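Local coordinates for protein methylmalonyl-CoA carboxyltransferase 12S subunit (Propionibacterium freudenreichii, PDB 1ON3) that transfers the carboxyl group of methylmalonyl-CoA to the biotin of the 1.3S subunit, as the hexameric core of the transcarboxylase multienzyme complex, at residues D291-I296 against G303-V308; L6-T11 against V16-E21; R47-N52 against I173-C178. All blocks are in the same frame, centred on the assembly; numbering follows the deposited sequence.

Interaction 1. Residues D291-I296 against G303-V308; sequences DVRDVI and GDYLEV
A capped helix start packs here against an edge strand: Arg293 of helix 293-299 reaches over to Glu307 and Tyr305 on strand 305-308. Its NH1 gives a hydrogen bond of 3.1 Å to Glu307 OE1, part of a salt bridge, at an N-H...O angle of 162°. OE1 receives it on the syn lone pair and lies in the guanidinium plane, whereas the carboxylate as a whole is turned nearly perpendicular to that plane (82°). Another edge of the guanidinium is taken side-on by Asp291: Arg293 NE meets Asp291 OD1 at 2.9 Å and Arg293 NH2 meets Asp291 OD2 at 2.8 Å. Asp291 OD1 also accepts from Arg293 N, a capping bond at the start of the helix, and further from Gln334 NE2. The result is a three-residue salt-bridge network in which the capping aspartate, gripping NE and NH2 of Arg293, fixes the rotation of the guanidinium.

Strand 305-308 is the outermost within this chain of a mixed sheet in the C-terminal carboxyltransferase half, a crotonase-like fold, and pairs with strand 316-323. Next to the charged network, Tyr305 OH comes to 3.5 Å from Arg293 CB, also near CD, touching the aliphatic part of the arginine. With CG of Tyr305 between the backbone N and the carbonyl carbon (chi1 60°), the ring lies across Ile296, whose CG2 is 4.0 Å from Tyr305 CD1. Ile296 in turn packs on Val317 and Leu367 of the same sheet.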
# COMPACT_ATOMS: atom_id res chain seq x y z
N ASP E 291 -25.39 -22.62 35.97
CA ASP E 291 -25.19 -22.81 34.53
C ASP E 291 -25.05 -21.42 33.93
O ASP E 291 -26.00 -20.64 33.94
CB ASP E 291 -26.37 -23.51 33.88
CG ASP E 291 -26.06 -24.00 32.47
OD1 ASP E 291 -25.35 -23.28 31.74
OD2 ASP E 291 -26.53 -25.10 32.10
N VAL E 292 -23.86 -21.11 33.41
CA VAL E 292 -23.62 -19.79 32.85
C VAL E 292 -24.49 -19.47 31.63
O VAL E 292 -24.64 -18.31 31.26
CB VAL E 292 -22.11 -19.61 32.52
CG1 VAL E 292 -21.73 -20.45 31.30
CG2 VAL E 292 -21.80 -18.13 32.30
N ARG E 293 -25.06 -20.48 30.99
CA ARG E 293 -25.90 -20.23 29.83
C ARG E 293 -27.21 -19.56 30.27
O ARG E 293 -27.91 -18.99 29.46
CB ARG E 293 -26.16 -21.52 29.06
CG ARG E 293 -24.89 -22.04 28.36
CD ARG E 293 -25.05 -23.49 27.90
NE ARG E 293 -25.21 -24.40 29.03
CZ ARG E 293 -25.05 -25.72 28.95
NH1 ARG E 293 -24.73 -26.29 27.79
NH2 ARG E 293 -25.24 -26.48 30.02
N ASP E 294 -27.52 -19.64 31.56
CA ASP E 294 -28.73 -18.97 32.05
C ASP E 294 -28.47 -17.47 32.02
O ASP E 294 -29.39 -16.67 31.83
CB ASP E 294 -29.08 -19.43 33.48
CG ASP E 294 -29.64 -20.84 33.50
OD1 ASP E 294 -30.24 -21.26 32.49
OD2 ASP E 294 -29.50 -21.51 34.53
N VAL E 295 -27.21 -17.08 32.20
CA VAL E 295 -26.86 -15.67 32.13
C VAL E 295 -26.91 -15.27 30.66
O VAL E 295 -27.49 -14.25 30.30
CB VAL E 295 -25.44 -15.41 32.67
CG1 VAL E 295 -25.06 -13.96 32.43
CG2 VAL E 295 -25.37 -15.75 34.18
N ILE E 296 -26.32 -16.11 29.81
CA ILE E 296 -26.30 -15.84 28.38
C ILE E 296 -27.71 -15.65 27.84
O ILE E 296 -27.98 -14.68 27.14
CB ILE E 296 -25.61 -16.99 27.59
CG1 ILE E 296 -24.12 -17.06 27.98
CG2 ILE E 296 -25.78 -16.78 26.06
CD1 ILE E 296 -23.33 -18.23 27.35
N GLY E 303 -32.87 -14.73 23.71
CA GLY E 303 -32.34 -15.86 24.46
C GLY E 303 -31.76 -16.92 23.52
O GLY E 303 -31.45 -18.05 23.93
N ASP E 304 -31.60 -16.54 22.26
CA ASP E 304 -31.10 -17.46 21.24
C ASP E 304 -29.58 -17.52 21.12
O ASP E 304 -28.90 -16.51 21.10
CB ASP E 304 -31.71 -17.06 19.87
CG ASP E 304 -31.29 -18.00 18.76
OD1 ASP E 304 -30.56 -17.56 17.85
OD2 ASP E 304 -31.70 -19.18 18.79
N TYR E 305 -29.06 -18.74 21.06
CA TYR E 305 -27.63 -18.92 20.88
C TYR E 305 -27.36 -20.29 20.27
O TYR E 305 -28.15 -21.22 20.43
CB TYR E 305 -26.85 -18.74 22.22
CG TYR E 305 -27.22 -19.70 23.34
CD1 TYR E 305 -28.23 -19.40 24.25
CD2 TYR E 305 -26.55 -20.93 23.47
CE1 TYR E 305 -28.56 -20.29 25.28
CE2 TYR E 305 -26.89 -21.83 24.49
CZ TYR E 305 -27.89 -21.50 25.39
OH TYR E 305 -28.22 -22.40 26.39
N LEU E 306 -26.27 -20.39 19.53
CA LEU E 306 -25.89 -21.65 18.91
C LEU E 306 -24.57 -22.02 19.56
O LEU E 306 -23.55 -21.39 19.30
CB LEU E 306 -25.70 -21.46 17.40
CG LEU E 306 -25.11 -22.69 16.69
CD1 LEU E 306 -26.11 -23.84 16.76
CD2 LEU E 306 -24.76 -22.35 15.25
N GLU E 307 -24.59 -23.03 20.43
CA GLU E 307 -23.38 -23.43 21.12
C GLU E 307 -22.43 -24.22 20.22
O GLU E 307 -22.87 -25.13 19.52
CB GLU E 307 -23.73 -24.25 22.37
CG GLU E 307 -22.69 -24.13 23.47
CD GLU E 307 -23.05 -24.89 24.74
OE1 GLU E 307 -24.25 -25.13 25.01
OE2 GLU E 307 -22.11 -25.24 25.49
N VAL E 308 -21.15 -23.85 20.23
CA VAL E 308 -20.12 -24.52 19.45
C VAL E 308 -19.38 -25.48 20.40
O VAL E 308 -19.07 -25.12 21.54
CB VAL E 308 -19.13 -23.48 18.87
CG1 VAL E 308 -18.00 -24.18 18.08
CG2 VAL E 308 -19.90 -22.52 17.94

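Interaction 2. Residues L6-T11 against V16-E21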
# COMPACT_ATOMS: atom_id res chain seq x y z
N LEU E 6 -19.76 -41.14 -27.11
CA LEU E 6 -21.15 -40.90 -27.48
C LEU E 6 -21.29 -40.18 -28.82
O LEU E 6 -20.60 -39.20 -29.07
CB LEU E 6 -21.82 -40.07 -26.38
CG LEU E 6 -23.27 -39.65 -26.63
CD1 LEU E 6 -24.15 -40.89 -26.65
CD2 LEU E 6 -23.72 -38.70 -25.54
N LYS E 7 -22.19 -40.68 -29.67
CA LYS E 7 -22.42 -40.07 -30.97
C LYS E 7 -23.56 -39.05 -30.85
O LYS E 7 -24.62 -39.34 -30.31
CB LYS E 7 -22.81 -41.13 -32.00
CG LYS E 7 -21.84 -42.29 -32.09
CD LYS E 7 -20.44 -41.85 -32.50
CE LYS E 7 -19.48 -43.03 -32.55
NZ LYS E 7 -19.33 -43.71 -31.22
N LEU E 8 -23.32 -37.85 -31.36
CA LEU E 8 -24.32 -36.79 -31.30
C LEU E 8 -25.48 -37.02 -32.24
O LEU E 8 -25.30 -37.52 -33.35
CB LEU E 8 -23.68 -35.45 -31.65
CG LEU E 8 -22.56 -34.92 -30.76
CD1 LEU E 8 -22.04 -33.63 -31.34
CD2 LEU E 8 -23.08 -34.71 -29.35
N ALA E 9 -26.67 -36.61 -31.80
CA ALA E 9 -27.87 -36.74 -32.61
C ALA E 9 -27.72 -35.79 -33.80
O ALA E 9 -27.01 -34.79 -33.72
CB ALA E 9 -29.10 -36.38 -31.79
N SER E 10 -28.41 -36.10 -34.90
CA SER E 10 -28.32 -35.30 -36.11
C SER E 10 -29.01 -33.93 -36.16
O SER E 10 -28.66 -33.10 -37.00
CB SER E 10 -28.82 -36.14 -37.29
OG SER E 10 -30.16 -36.51 -37.07
N THR E 11 -30.00 -33.69 -35.29
CA THR E 11 -30.70 -32.40 -35.29
C THR E 11 -30.55 -31.70 -33.93
O THR E 11 -30.38 -32.36 -32.91
CB THR E 11 -32.21 -32.58 -35.56
OG1 THR E 11 -32.82 -33.23 -34.44
CG2 THR E 11 -32.43 -33.43 -36.81
N VAL E 16 -30.72 -31.65 -28.02
CA VAL E 16 -31.21 -31.09 -26.77
C VAL E 16 -31.87 -32.20 -25.94
O VAL E 16 -31.73 -32.24 -24.72
CB VAL E 16 -32.22 -29.94 -27.02
CG1 VAL E 16 -32.94 -29.58 -25.74
CG2 VAL E 16 -31.48 -28.69 -27.57
N GLU E 17 -32.58 -33.10 -26.61
CA GLU E 17 -33.23 -34.21 -25.91
C GLU E 17 -32.15 -35.18 -25.40
O GLU E 17 -32.22 -35.69 -24.28
CB GLU E 17 -34.19 -34.95 -26.84
CG GLU E 17 -35.48 -34.19 -27.15
CD GLU E 17 -36.35 -34.88 -28.19
OE1 GLU E 17 -37.48 -34.41 -28.43
OE2 GLU E 17 -35.89 -35.89 -28.78
N GLN E 18 -31.17 -35.45 -26.25
CA GLN E 18 -30.07 -36.34 -25.91
C GLN E 18 -29.36 -35.78 -24.68
O GLN E 18 -29.04 -36.51 -23.73
CB GLN E 18 -29.11 -36.43 -27.10
CG GLN E 18 -27.82 -37.21 -26.85
CD GLN E 18 -26.95 -37.27 -28.10
OE1 GLN E 18 -26.69 -36.26 -28.73
NE2 GLN E 18 -26.51 -38.48 -28.45
N LEU E 19 -29.13 -34.47 -24.68
CA LEU E 19 -28.47 -33.81 -23.56
C LEU E 19 -29.19 -34.10 -22.26
O LEU E 19 -28.57 -34.49 -21.26
CB LEU E 19 -28.39 -32.30 -23.78
CG LEU E 19 -27.86 -31.46 -22.60
CD1 LEU E 19 -26.47 -31.94 -22.17
CD2 LEU E 19 -27.83 -30.00 -23.00
N ALA E 20 -30.51 -33.90 -22.25
CA ALA E 20 -31.30 -34.15 -21.04
C ALA E 20 -31.18 -35.60 -20.58
O ALA E 20 -31.06 -35.87 -19.39
CB ALA E 20 -32.76 -33.80 -21.29
N GLU E 21 -31.22 -36.54 -21.53
CA GLU E 21 -31.09 -37.96 -21.20
C GLU E 21 -29.75 -38.25 -20.51
O GLU E 21 -29.70 -38.94 -19.48
CB GLU E 21 -31.21 -38.81 -22.48
CG GLU E 21 -32.59 -38.71 -23.11
CD GLU E 21 -32.70 -39.37 -24.49
OE1 GLU E 21 -33.86 -39.56 -24.93
OE2 GLU E 21 -31.67 -39.68 -25.13
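Gln18 drives its carboxamide between Leu6 and Ala9, its NE2 lying 3.8 Å from Leu6 CD1 and its OE1 in contact with the flank of Leu8. The side chain leaves the helix with CG anti to the backbone N (chi1 174°) and stays extended through CD, which carries the amide group straight across to segment 6-11. There it bonds with both ends. Gln18 NE2 donates to Lys7 O over 2.8 Å, with the acceptor close to the amide plane of Gln18 and an N-H...O angle of 156°. Gln18 OE1 accepts from Ala9 N at 3.1 Å, a donor tilted 35° from the plane of the side-chain carbonyl. One side chain thus serves a backbone C=O and a backbone N-H two residues apart, much as a neighbouring strand would, and having both bonds at once fixes the rotation of its amide.

Apolar atoms surround this polar pair. Leu6 approaches Gln18 from the opposite direction and sets its branched end against NE2, while Leu8 runs across the glutamine, its CD2 4.0 Å from Gln18 OE1. Ala9 CB adds a methyl contact to the same oxygen at 3.9 Å. Further along the chain, Ala9 O accepts from Arg15 NE, and Leu6 and Leu8 also touch Gln22 and Arg15 of the helix, respectively. A second subunit comes close as well: Leu8 and Leu19 pack on its Tyr478.

At the junction, Thr11 occupies the N-cap position and its OG1 accepts from Gly14 N. The contact is therefore that of an extended N-terminal arm folded back along helix 12-27, which it precedes, beside a subunit interface of the homohexamer.

Interaction 3. Residues R47-N52 against I173-C178; sequences RERLNN and IIAGPC
Helix 46-53 faces strand 170-175 where the chain turns a corner at Gly176 before entering strand 177-179; the closest CA atoms, those of Arg49 and Ala175, remain 9.6 Å apart. Arg49 spans this gap, its chain fully extended from CG to NE. Ala175 CB sits over the centre of one guanidinium face, 3.2 Å above the plane, and is 3.3 Å from Arg49 CZ. Beside this, Arg49 NH2 makes a weak hydrogen bond of 2.9 Å to Ala175 O, bent to 119°. The stronger polar partners lie beyond these segments: NE forms a salt bridge with Asp241 and NH1 another with Asp138, so the buried charge is probably balanced by two carboxylates. An alanine in place of Arg49 would remove the group lying against the Ala175 methyl and is likely to leave Asp241 and Asp138 without their cationic mate. Ala175 belongs to the central sheet of the N-terminal carboxyltransferase half, between strands 133-139 and 191-195. Just past the corner, Pro177 touches bound methylmalonyl-CoA, placing the contact near the CoA pocket of this crotonase-like fold, with the Arg49 side chain about 12 Å from the ligand.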
# COMPACT_ATOMS: atom_id res chain seq x y z
N ARG E 47 -27.04 -35.36 -4.07
CA ARG E 47 -27.87 -34.33 -4.67
C ARG E 47 -29.03 -33.89 -3.79
O ARG E 47 -29.43 -32.73 -3.84
CB ARG E 47 -28.33 -34.76 -6.06
CG ARG E 47 -27.14 -34.81 -7.03
CD ARG E 47 -27.43 -35.44 -8.38
NE ARG E 47 -26.20 -35.48 -9.18
CZ ARG E 47 -25.72 -34.45 -9.87
NH1 ARG E 47 -26.36 -33.28 -9.89
NH2 ARG E 47 -24.59 -34.58 -10.53
N GLU E 48 -29.58 -34.80 -3.00
CA GLU E 48 -30.67 -34.44 -2.10
C GLU E 48 -30.12 -33.46 -1.06
O GLU E 48 -30.79 -32.50 -0.67
CB GLU E 48 -31.23 -35.68 -1.40
CG GLU E 48 -32.07 -36.55 -2.32
CD GLU E 48 -32.30 -37.95 -1.77
OE1 GLU E 48 -33.10 -38.69 -2.37
OE2 GLU E 48 -31.69 -38.32 -0.75
N ARG E 49 -28.90 -33.70 -0.60
CA ARG E 49 -28.27 -32.84 0.40
C ARG E 49 -28.12 -31.41 -0.11
O ARG E 49 -28.46 -30.45 0.60
CB ARG E 49 -26.90 -33.41 0.80
CG ARG E 49 -27.03 -34.63 1.72
CD ARG E 49 -25.72 -35.45 1.83
NE ARG E 49 -25.88 -36.57 2.76
CZ ARG E 49 -25.03 -37.58 2.89
NH1 ARG E 49 -23.93 -37.64 2.14
NH2 ARG E 49 -25.28 -38.56 3.75
N LEU E 50 -27.63 -31.25 -1.33
CA LEU E 50 -27.48 -29.92 -1.89
C LEU E 50 -28.86 -29.30 -2.11
O LEU E 50 -29.07 -28.12 -1.85
CB LEU E 50 -26.71 -29.97 -3.21
CG LEU E 50 -25.22 -30.21 -3.05
CD1 LEU E 50 -24.58 -30.44 -4.43
CD2 LEU E 50 -24.59 -29.01 -2.35
N ASN E 51 -29.81 -30.11 -2.57
CA ASN E 51 -31.15 -29.60 -2.82
C ASN E 51 -31.82 -29.15 -1.53
O ASN E 51 -32.59 -28.19 -1.53
CB ASN E 51 -32.01 -30.66 -3.50
CG ASN E 51 -33.32 -30.09 -4.00
OD1 ASN E 51 -33.34 -29.18 -4.84
ND2 ASN E 51 -34.43 -30.62 -3.50
N ASN E 52 -31.53 -29.84 -0.43
CA ASN E 52 -32.09 -29.51 0.87
C ASN E 52 -31.42 -28.30 1.51
O ASN E 52 -32.07 -27.49 2.18
CB ASN E 52 -31.97 -30.71 1.82
CG ASN E 52 -32.96 -31.81 1.48
OD1 ASN E 52 -32.81 -32.96 1.92
ND2 ASN E 52 -33.97 -31.47 0.71
N ILE E 173 -19.46 -30.88 6.46
CA ILE E 173 -20.52 -31.72 7.02
C ILE E 173 -20.15 -33.17 6.69
O ILE E 173 -20.13 -33.55 5.52
CB ILE E 173 -21.91 -31.42 6.39
CG1 ILE E 173 -22.28 -29.95 6.58
CG2 ILE E 173 -22.98 -32.28 7.05
CD1 ILE E 173 -22.06 -29.10 5.34
N ILE E 174 -19.81 -33.95 7.72
CA ILE E 174 -19.45 -35.35 7.53
C ILE E 174 -20.76 -36.11 7.66
O ILE E 174 -21.35 -36.14 8.75
CB ILE E 174 -18.48 -35.88 8.61
CG1 ILE E 174 -17.45 -34.82 9.00
CG2 ILE E 174 -17.81 -37.16 8.09
CD1 ILE E 174 -16.57 -34.37 7.90
N ALA E 175 -21.20 -36.73 6.57
CA ALA E 175 -22.48 -37.43 6.58
C ALA E 175 -22.39 -38.89 6.15
O ALA E 175 -23.38 -39.49 5.71
CB ALA E 175 -23.46 -36.69 5.68
N GLY E 176 -21.19 -39.44 6.28
CA GLY E 176 -20.94 -40.83 5.93
C GLY E 176 -19.52 -41.11 6.36
O GLY E 176 -19.00 -40.43 7.27
N PRO E 177 -18.84 -42.09 5.75
CA PRO E 177 -17.47 -42.37 6.15
C PRO E 177 -16.55 -41.24 5.70
O PRO E 177 -16.89 -40.47 4.79
CB PRO E 177 -17.13 -43.66 5.40
CG PRO E 177 -18.44 -44.31 5.22
CD PRO E 177 -19.35 -43.16 4.88
N CYS E 178 -15.40 -41.16 6.34
CA CYS E 178 -14.34 -40.21 6.04
C CYS E 178 -13.13 -40.99 6.54
O CYS E 178 -12.57 -40.71 7.61
CB CYS E 178 -14.50 -38.91 6.83
SG CYS E 178 -13.39 -37.59 6.21

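How the interactions relate
The three contacts follow one another along the chain without touching. Interaction 3 is buried, interaction 1 partly buried, and interaction 2 lies at the surface, its centre about 47 Å from the centre of the chain. Interactions 1 and 3 both set a helix against a strand, but in different sheets: the former uses an outermost strand of the C-terminal half, the latter an inner strand of the N-terminal half. Each features an arginine shared between carboxylates. In interaction 1 both carboxylates come from its own segments, whereas in interaction 3 they come from surrounding elements. Interaction 2 has no charge pair across its segments and relies on a neutral amide bonding to backbone groups.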